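Local atomic coordinates of TbpB (Actinobacillus pleuropneumoniae, PDB entry 3HOL), a protein that probably binds host transferrin at the bacterial surface, serving as the lipoprotein component of the transferrin receptor used for iron acquisition. Residues 173-178 with 182-187; 186-191 with 196-201. One frame throughout, in Å; residues are numbered along the deposited sequence.

Contact 1. Residues 173-178 with 182-187; sequences SQFEVD and KKMTGK
M184 reaches across to two neighbours on the facing strand. Its CE lies 3.8 Å from CG2 of V177, and its SD sits 4.1 Å from CD1 of F175. Measured to the ring centroid, the sulfur is 5.1 Å away and 50° off the normal, an oblique Met-aromatic contact. With CG of M184 anti to the backbone N (chi1 174°) and the chain bent only at the last torsion, sulfur and methyl are divided between ring and valine. G186 lies opposite F175 as a non-hydrogen-bonded pair, their CA atoms 4.0 Å apart, and brings no side chain up beside the ring.

On the other face E176 and T185 run side by side, and a water joins them: it donates to OE2 of E176 at 2.6 Å and lies 3.0 Å from OG1 of T185. Between the two faces, paired backbone bonds link Q174 with K187, E176 with T185 and D178 with K183; T185 N to E176 O is the straightest, at 169°. M246 of strand 245-251 touches both F175 and M184, while K183 turns away to a salt bridge with D201. Next to the turn, K182 and K183 both face D178, a G1 bulge closing this antiparallel hairpin of the TbpB beta-barrel.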
ATOM      1  N   SER A 173      -3.788  -0.019  23.421  1.00  7.69           N
ATOM      2  CA  SER A 173      -2.546   0.293  22.756  1.00  8.30           C
ATOM      3  C   SER A 173      -2.398   1.802  22.596  1.00  8.56           C
ATOM      4  O   SER A 173      -3.392   2.533  22.457  1.00  8.35           O
ATOM      5  CB  SER A 173      -2.512  -0.391  21.390  1.00  6.66           C
ATOM      6  OG  SER A 173      -3.515   0.157  20.572  1.00  8.31           O
ATOM      7  N   GLN A 174      -1.151   2.257  22.584  1.00  8.62           N
ATOM      8  CA  GLN A 174      -0.832   3.643  22.344  1.00  9.30           C
ATOM      9  C   GLN A 174       0.505   3.724  21.610  1.00  9.86           C
ATOM     10  O   GLN A 174       1.463   3.038  21.981  1.00  9.49           O
ATOM     11  CB  GLN A 174      -0.832   4.448  23.662  1.00 11.32           C
ATOM     12  CG  GLN A 174      -0.539   5.944  23.486  1.00 13.86           C
ATOM     13  CD  GLN A 174      -0.699   6.771  24.759  1.00 22.98           C
ATOM     14  OE1 GLN A 174      -1.666   6.612  25.494  1.00 23.91           O
ATOM     15  NE2 GLN A 174       0.262   7.674  25.018  1.00 21.92           N
ATOM     16  N   PHE A 175       0.560   4.540  20.548  1.00  9.41           N
ATOM     17  CA  PHE A 175       1.772   4.671  19.747  1.00  9.07           C
ATOM     18  C   PHE A 175       2.080   6.146  19.535  1.00 10.55           C
ATOM     19  O   PHE A 175       1.163   6.937  19.354  1.00 12.00           O
ATOM     20  CB  PHE A 175       1.591   4.005  18.364  1.00  8.65           C
ATOM     21  CG  PHE A 175       1.120   2.563  18.439  1.00  9.72           C
ATOM     22  CD1 PHE A 175       2.044   1.514  18.546  1.00  8.10           C
ATOM     23  CD2 PHE A 175      -0.248   2.270  18.412  1.00  8.73           C
ATOM     24  CE1 PHE A 175       1.591   0.160  18.657  1.00  8.75           C
ATOM     25  CE2 PHE A 175      -0.727   0.924  18.494  1.00 10.72           C
ATOM     26  CZ  PHE A 175       0.185  -0.120  18.612  1.00  7.50           C
ATOM     27  N   GLU A 176       3.357   6.523  19.579  1.00  8.98           N
ATOM     28  CA  GLU A 176       3.706   7.911  19.276  1.00  9.23           C
ATOM     29  C   GLU A 176       4.551   7.923  18.029  1.00  7.87           C
ATOM     30  O   GLU A 176       5.598   7.300  17.983  1.00  8.69           O
ATOM     31  CB  GLU A 176       4.474   8.540  20.458  1.00 10.14           C
ATOM     32  CG  GLU A 176       4.934   9.947  20.177  1.00 12.32           C
ATOM     33  CD  GLU A 176       5.937  10.441  21.239  1.00 16.68           C
ATOM     34  OE1 GLU A 176       5.456  10.911  22.275  1.00 17.74           O
ATOM     35  OE2 GLU A 176       7.181  10.321  21.053  1.00 14.61           O
ATOM     36  N   VAL A 177       4.094   8.631  16.998  1.00  8.83           N
ATOM     37  CA  VAL A 177       4.803   8.633  15.719  1.00  8.10           C
ATOM     38  C   VAL A 177       5.419  10.021  15.491  1.00  9.49           C
ATOM     39  O   VAL A 177       4.710  11.040  15.471  1.00  9.78           O
ATOM     40  CB  VAL A 177       3.903   8.228  14.520  1.00  7.45           C
ATOM     41  CG1 VAL A 177       4.721   8.237  13.185  1.00  6.98           C
ATOM     42  CG2 VAL A 177       3.297   6.805  14.773  1.00  6.79           C
ATOM     43  N   ASP A 178       6.736  10.026  15.290  1.00  8.88           N
ATOM     44  CA  ASP A 178       7.436  11.242  14.880  1.00  9.76           C
ATOM     45  C   ASP A 178       7.644  11.144  13.381  1.00 10.03           C
ATOM     46  O   ASP A 178       8.543  10.433  12.924  1.00  9.97           O
ATOM     47  CB  ASP A 178       8.766  11.382  15.635  1.00  8.77           C
ATOM     48  CG  ASP A 178       9.466  12.755  15.373  1.00 11.40           C
ATOM     49  OD1 ASP A 178       9.205  13.402  14.341  1.00 12.83           O
ATOM     50  OD2 ASP A 178      10.285  13.171  16.223  1.00 13.55           O
ATOM     51  N   LYS A 182      10.606   9.558  11.003  1.00 10.18           N
ATOM     52  CA  LYS A 182      10.091   8.251  10.578  1.00 10.10           C
ATOM     53  C   LYS A 182      10.320   7.168  11.641  1.00  9.66           C
ATOM     54  O   LYS A 182      10.743   6.033  11.342  1.00  9.55           O
ATOM     55  CB  LYS A 182      10.658   7.866   9.202  1.00 10.67           C
ATOM     56  CG  LYS A 182      10.104   8.812   8.105  1.00 11.94           C
ATOM     57  CD  LYS A 182      10.408   8.300   6.681  1.00 14.57           C
ATOM     58  CE  LYS A 182       9.920   9.272   5.601  1.00 16.13           C
ATOM     59  NZ  LYS A 182       8.410   9.222   5.362  1.00 15.65           N
ATOM     60  N   LYS A 183      10.069   7.557  12.894  1.00  9.05           N
ATOM     61  CA  LYS A 183      10.195   6.679  14.064  1.00  9.70           C
ATOM     62  C   LYS A 183       8.890   6.522  14.781  1.00  9.07           C
ATOM     63  O   LYS A 183       8.111   7.469  14.870  1.00  9.68           O
ATOM     64  CB  LYS A 183      11.207   7.289  15.064  1.00 10.53           C
ATOM     65  CG  LYS A 183      12.624   7.307  14.544  1.00 11.45           C
ATOM     66  CD  LYS A 183      13.176   5.921  14.355  1.00 15.69           C
ATOM     67  CE  LYS A 183      14.677   5.963  13.899  1.00 15.62           C
ATOM     68  NZ  LYS A 183      15.242   4.564  13.885  1.00 16.17           N
ATOM     69  N   MET A 184       8.660   5.338  15.325  1.00 10.11           N
ATOM     70  CA  MET A 184       7.458   5.055  16.133  1.00  9.55           C
ATOM     71  C   MET A 184       7.893   4.371  17.408  1.00  8.68           C
ATOM     72  O   MET A 184       8.761   3.504  17.388  1.00  9.71           O
ATOM     73  CB  MET A 184       6.500   4.093  15.366  1.00  9.64           C
ATOM     74  CG  MET A 184       5.256   3.602  16.161  1.00 12.27           C
ATOM     75  SD  MET A 184       4.427   2.188  15.297  1.00 19.99           S
ATOM     76  CE  MET A 184       3.619   3.063  13.949  1.00 17.25           C
ATOM     77  N   THR A 185       7.305   4.785  18.517  1.00  8.18           N
ATOM     78  CA  THR A 185       7.465   4.119  19.814  1.00  9.82           C
ATOM     79  C   THR A 185       6.026   3.838  20.308  1.00  9.12           C
ATOM     80  O   THR A 185       5.058   4.336  19.737  1.00  8.92           O
ATOM     81  CB  THR A 185       8.234   5.004  20.852  1.00  9.72           C
ATOM     82  OG1 THR A 185       7.506   6.229  21.053  1.00 10.99           O
ATOM     83  CG2 THR A 185       9.708   5.344  20.371  1.00 11.11           C
ATOM     84  N   GLY A 186       5.876   2.992  21.317  1.00  9.09           N
ATOM     85  CA  GLY A 186       4.556   2.762  21.869  1.00  8.54           C
ATOM     86  C   GLY A 186       4.557   1.669  22.929  1.00  8.76           C
ATOM     87  O   GLY A 186       5.591   1.063  23.205  1.00  8.75           O
ATOM     88  N   LYS A 187       3.371   1.422  23.485  1.00  7.85           N
ATOM     89  CA  LYS A 187       3.149   0.432  24.514  1.00  9.07           C
ATOM     90  C   LYS A 187       1.832  -0.311  24.275  1.00  9.12           C
ATOM     91  O   LYS A 187       0.793   0.295  23.946  1.00  9.61           O
ATOM     92  CB  LYS A 187       3.074   1.057  25.900  1.00  8.51           C
ATOM     93  CG  LYS A 187       4.351   1.808  26.365  1.00 11.24           C
ATOM     94  CD  LYS A 187       4.192   2.280  27.833  1.00 16.21           C
ATOM     95  CE  LYS A 187       5.521   2.810  28.391  1.00 21.48           C
ATOM     96  NZ  LYS A 187       6.124   3.816  27.483  1.00 23.65           N
TER
HETATM   97  O   HOH W   1       8.686   8.654  22.292  1.00 19.96           O

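Contact 2. Residues 186-191 with 196-201; sequences GKLSDK and YTVNAD
CD1 of L188 lies 4.1 Å from CD2 of the Y196 ring, coming in obliquely. Beyond the two strands the ring makes an edge-to-face contact with F250, and the Y196 side chain also touches A211 and F227. With its CG anti to the carbonyl carbon and beside the backbone N (chi1 -53°), L188 puts CD1 toward the tyrosine ring and holds CG 4.4 Å from CG1 of V198. On this buried face L188 also touches S173 and F175 of strand 171-178.

The peptide groups of the two strands are flat too, and their bonds differ in direction. Y196 N meets L188 O in the carbonyl plane, on a lone pair, at 3.2 Å, and L188 N returns a bond to Y196 O. At the next pair V198 N reaches G186 O at 2.9 Å from above the carbonyl plane, 44° out of it, whereas G186 N to V198 O is a weak bond bent to 127°. The side chain of V198 lies against the glycine backbone here, its CG2 3.5 Å from G186 N.

On the opposite face the K187 and T197 side chains run alongside each other. CG of the lysine touches CG2 of the threonine at 4.2 Å, a loose apolar contact at the surface. Antiparallel pairing of consecutive strands makes this a beta hairpin, and its apolar buried face with a more polar outer one fits the wall of a TbpB beta-barrel.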
ATOM      1  N   GLY A 186       5.876   2.992  21.317  1.00  9.09           N
ATOM      2  CA  GLY A 186       4.556   2.762  21.869  1.00  8.54           C
ATOM      3  C   GLY A 186       4.557   1.669  22.929  1.00  8.76           C
ATOM      4  O   GLY A 186       5.591   1.063  23.205  1.00  8.75           O
ATOM      5  N   LYS A 187       3.371   1.422  23.485  1.00  7.85           N
ATOM      6  CA  LYS A 187       3.149   0.432  24.514  1.00  9.07           C
ATOM      7  C   LYS A 187       1.832  -0.311  24.275  1.00  9.12           C
ATOM      8  O   LYS A 187       0.793   0.295  23.946  1.00  9.61           O
ATOM      9  CB  LYS A 187       3.074   1.057  25.900  1.00  8.51           C
ATOM     10  CG  LYS A 187       4.351   1.808  26.365  1.00 11.24           C
ATOM     11  CD  LYS A 187       4.192   2.280  27.833  1.00 16.21           C
ATOM     12  CE  LYS A 187       5.521   2.810  28.391  1.00 21.48           C
ATOM     13  NZ  LYS A 187       6.124   3.816  27.483  1.00 23.65           N
ATOM     14  N   LEU A 188       1.892  -1.617  24.491  1.00  8.43           N
ATOM     15  CA  LEU A 188       0.681  -2.446  24.608  1.00  8.20           C
ATOM     16  C   LEU A 188       0.538  -2.737  26.094  1.00  9.23           C
ATOM     17  O   LEU A 188       1.466  -3.262  26.723  1.00  8.92           O
ATOM     18  CB  LEU A 188       0.869  -3.740  23.798  1.00  8.06           C
ATOM     19  CG  LEU A 188       1.283  -3.487  22.350  1.00  7.43           C
ATOM     20  CD1 LEU A 188       1.299  -4.832  21.600  1.00  8.67           C
ATOM     21  CD2 LEU A 188       0.321  -2.490  21.624  1.00 10.43           C
ATOM     22  N   SER A 189      -0.633  -2.419  26.640  1.00 10.18           N
ATOM     23  CA  SER A 189      -0.895  -2.480  28.068  1.00 10.38           C
ATOM     24  C   SER A 189      -2.068  -3.387  28.371  1.00 11.31           C
ATOM     25  O   SER A 189      -2.884  -3.656  27.488  1.00 10.05           O
ATOM     26  CB  SER A 189      -1.199  -1.069  28.582  1.00 10.68           C
ATOM     27  OG  SER A 189      -0.070  -0.252  28.375  1.00 13.55           O
ATOM     28  N   ASP A 190      -2.142  -3.853  29.620  1.00 11.60           N
ATOM     29  CA  ASP A 190      -3.295  -4.581  30.145  1.00 11.85           C
ATOM     30  C   ASP A 190      -3.700  -3.837  31.415  1.00 13.52           C
ATOM     31  O   ASP A 190      -3.029  -3.953  32.464  1.00 14.27           O
ATOM     32  CB  ASP A 190      -2.878  -6.005  30.490  1.00 11.26           C
ATOM     33  CG  ASP A 190      -4.031  -6.838  31.021  1.00 12.45           C
ATOM     34  OD1 ASP A 190      -5.129  -6.304  31.153  1.00 11.54           O
ATOM     35  OD2 ASP A 190      -3.821  -8.033  31.294  1.00 11.29           O
ATOM     36  N   LYS A 191      -4.785  -3.073  31.317  1.00 14.05           N
ATOM     37  CA  LYS A 191      -5.181  -2.146  32.369  1.00 14.94           C
ATOM     38  C   LYS A 191      -3.962  -1.253  32.666  1.00 14.61           C
ATOM     39  O   LYS A 191      -3.449  -0.619  31.743  1.00 13.74           O
ATOM     40  CB  LYS A 191      -5.774  -2.885  33.607  1.00 14.70           C
ATOM     41  CG  LYS A 191      -7.127  -3.623  33.347  1.00 16.55           C
ATOM     42  CD  LYS A 191      -8.107  -3.471  34.560  1.00 24.43           C
ATOM     43  CE  LYS A 191      -9.358  -4.358  34.364  1.00 29.54           C
ATOM     44  NZ  LYS A 191     -10.707  -3.694  34.691  1.00 30.27           N
ATOM     45  N   TYR A 196       4.134  -4.928  26.470  1.00 10.55           N
ATOM     46  CA  TYR A 196       5.204  -4.783  25.509  1.00 10.77           C
ATOM     47  C   TYR A 196       5.491  -3.314  25.295  1.00 11.45           C
ATOM     48  O   TYR A 196       4.586  -2.459  25.403  1.00 12.36           O
ATOM     49  CB  TYR A 196       4.792  -5.364  24.146  1.00  9.40           C
ATOM     50  CG  TYR A 196       4.452  -6.844  24.150  1.00 10.86           C
ATOM     51  CD1 TYR A 196       5.441  -7.801  23.874  1.00 10.86           C
ATOM     52  CD2 TYR A 196       3.146  -7.280  24.367  1.00 10.60           C
ATOM     53  CE1 TYR A 196       5.153  -9.164  23.862  1.00 11.76           C
ATOM     54  CE2 TYR A 196       2.829  -8.654  24.331  1.00 10.28           C
ATOM     55  CZ  TYR A 196       3.861  -9.591  24.108  1.00 12.12           C
ATOM     56  OH  TYR A 196       3.602 -10.952  24.062  1.00 12.23           O
ATOM     57  N   THR A 197       6.726  -3.015  24.923  1.00 11.62           N
ATOM     58  CA  THR A 197       6.985  -1.744  24.285  1.00 12.04           C
ATOM     59  C   THR A 197       7.292  -2.062  22.848  1.00 12.50           C
ATOM     60  O   THR A 197       7.689  -3.181  22.521  1.00 12.45           O
ATOM     61  CB  THR A 197       8.168  -0.983  24.937  1.00 12.97           C
ATOM     62  OG1 THR A 197       9.324  -1.834  24.948  1.00 12.42           O
ATOM     63  CG2 THR A 197       7.807  -0.570  26.394  1.00 13.02           C
ATOM     64  N   VAL A 198       7.081  -1.085  21.973  1.00 11.93           N
ATOM     65  CA  VAL A 198       7.312  -1.290  20.556  1.00 11.70           C
ATOM     66  C   VAL A 198       8.198  -0.154  19.944  1.00 11.26           C
ATOM     67  O   VAL A 198       8.237   0.973  20.452  1.00 10.58           O
ATOM     68  CB  VAL A 198       5.982  -1.388  19.751  1.00 13.30           C
ATOM     69  CG1 VAL A 198       5.066  -2.547  20.238  1.00 10.87           C
ATOM     70  CG2 VAL A 198       5.242  -0.133  19.805  1.00 12.75           C
ATOM     71  N   ASN A 199       8.912  -0.500  18.888  1.00 10.34           N
ATOM     72  CA  ASN A 199       9.799   0.427  18.181  1.00 11.57           C
ATOM     73  C   ASN A 199       9.728   0.040  16.736  1.00 11.68           C
ATOM     74  O   ASN A 199       9.789  -1.157  16.423  1.00 11.49           O
ATOM     75  CB  ASN A 199      11.232   0.263  18.660  1.00 12.32           C
ATOM     76  CG  ASN A 199      11.430   0.821  20.029  1.00 16.21           C
ATOM     77  OD1 ASN A 199      11.771   2.002  20.186  1.00 24.98           O
ATOM     78  ND2 ASN A 199      11.161   0.008  21.054  1.00 18.50           N
ATOM     79  N   ALA A 200       9.531   1.025  15.854  1.00 10.92           N
ATOM     80  CA  ALA A 200       9.531   0.728  14.450  1.00 10.53           C
ATOM     81  C   ALA A 200       9.995   1.913  13.618  1.00 10.51           C
ATOM     82  O   ALA A 200       9.953   3.078  14.072  1.00 11.98           O
ATOM     83  CB  ALA A 200       8.114   0.243  13.964  1.00  8.09           C
ATOM     84  N   ASP A 201      10.410   1.610  12.401  1.00 10.31           N
ATOM     85  CA  ASP A 201      10.726   2.621  11.401  1.00 11.03           C
ATOM     86  C   ASP A 201       9.733   2.595  10.243  1.00 10.77           C
ATOM     87  O   ASP A 201       9.316   1.525   9.777  1.00 10.12           O
ATOM     88  CB  ASP A 201      12.118   2.341  10.832  1.00 11.65           C
ATOM     89  CG  ASP A 201      13.202   2.471  11.890  1.00 14.35           C
ATOM     90  OD1 ASP A 201      13.672   3.588  12.135  1.00 15.18           O
ATOM     91  OD2 ASP A 201      13.542   1.455  12.495  1.00 18.48           O
TER

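How the contacts relate
Contacts 1 and 2 are successive hairpins of one meander: strand 183-190 is the middle strand, and G186 and K187 belong to both. Each has a buried and a surface face. In the buried layer they merge, as F175 packs on V198 and S173 on L188. Contact 1 fills its part with phenylalanine, valine and a methionine sulfur; contact 2 uses leucine, valine and a tyrosine ring. Outside, contact 1 is the more polar; between its two segments, contact 2 has a light lysine-threonine touch. Three pairs of backbone bonds hold contact 1, against two pairs, one bond weak, in contact 2. The K183-D201 salt bridge and a probable M184 N to A200 O hydrogen bond tie them together.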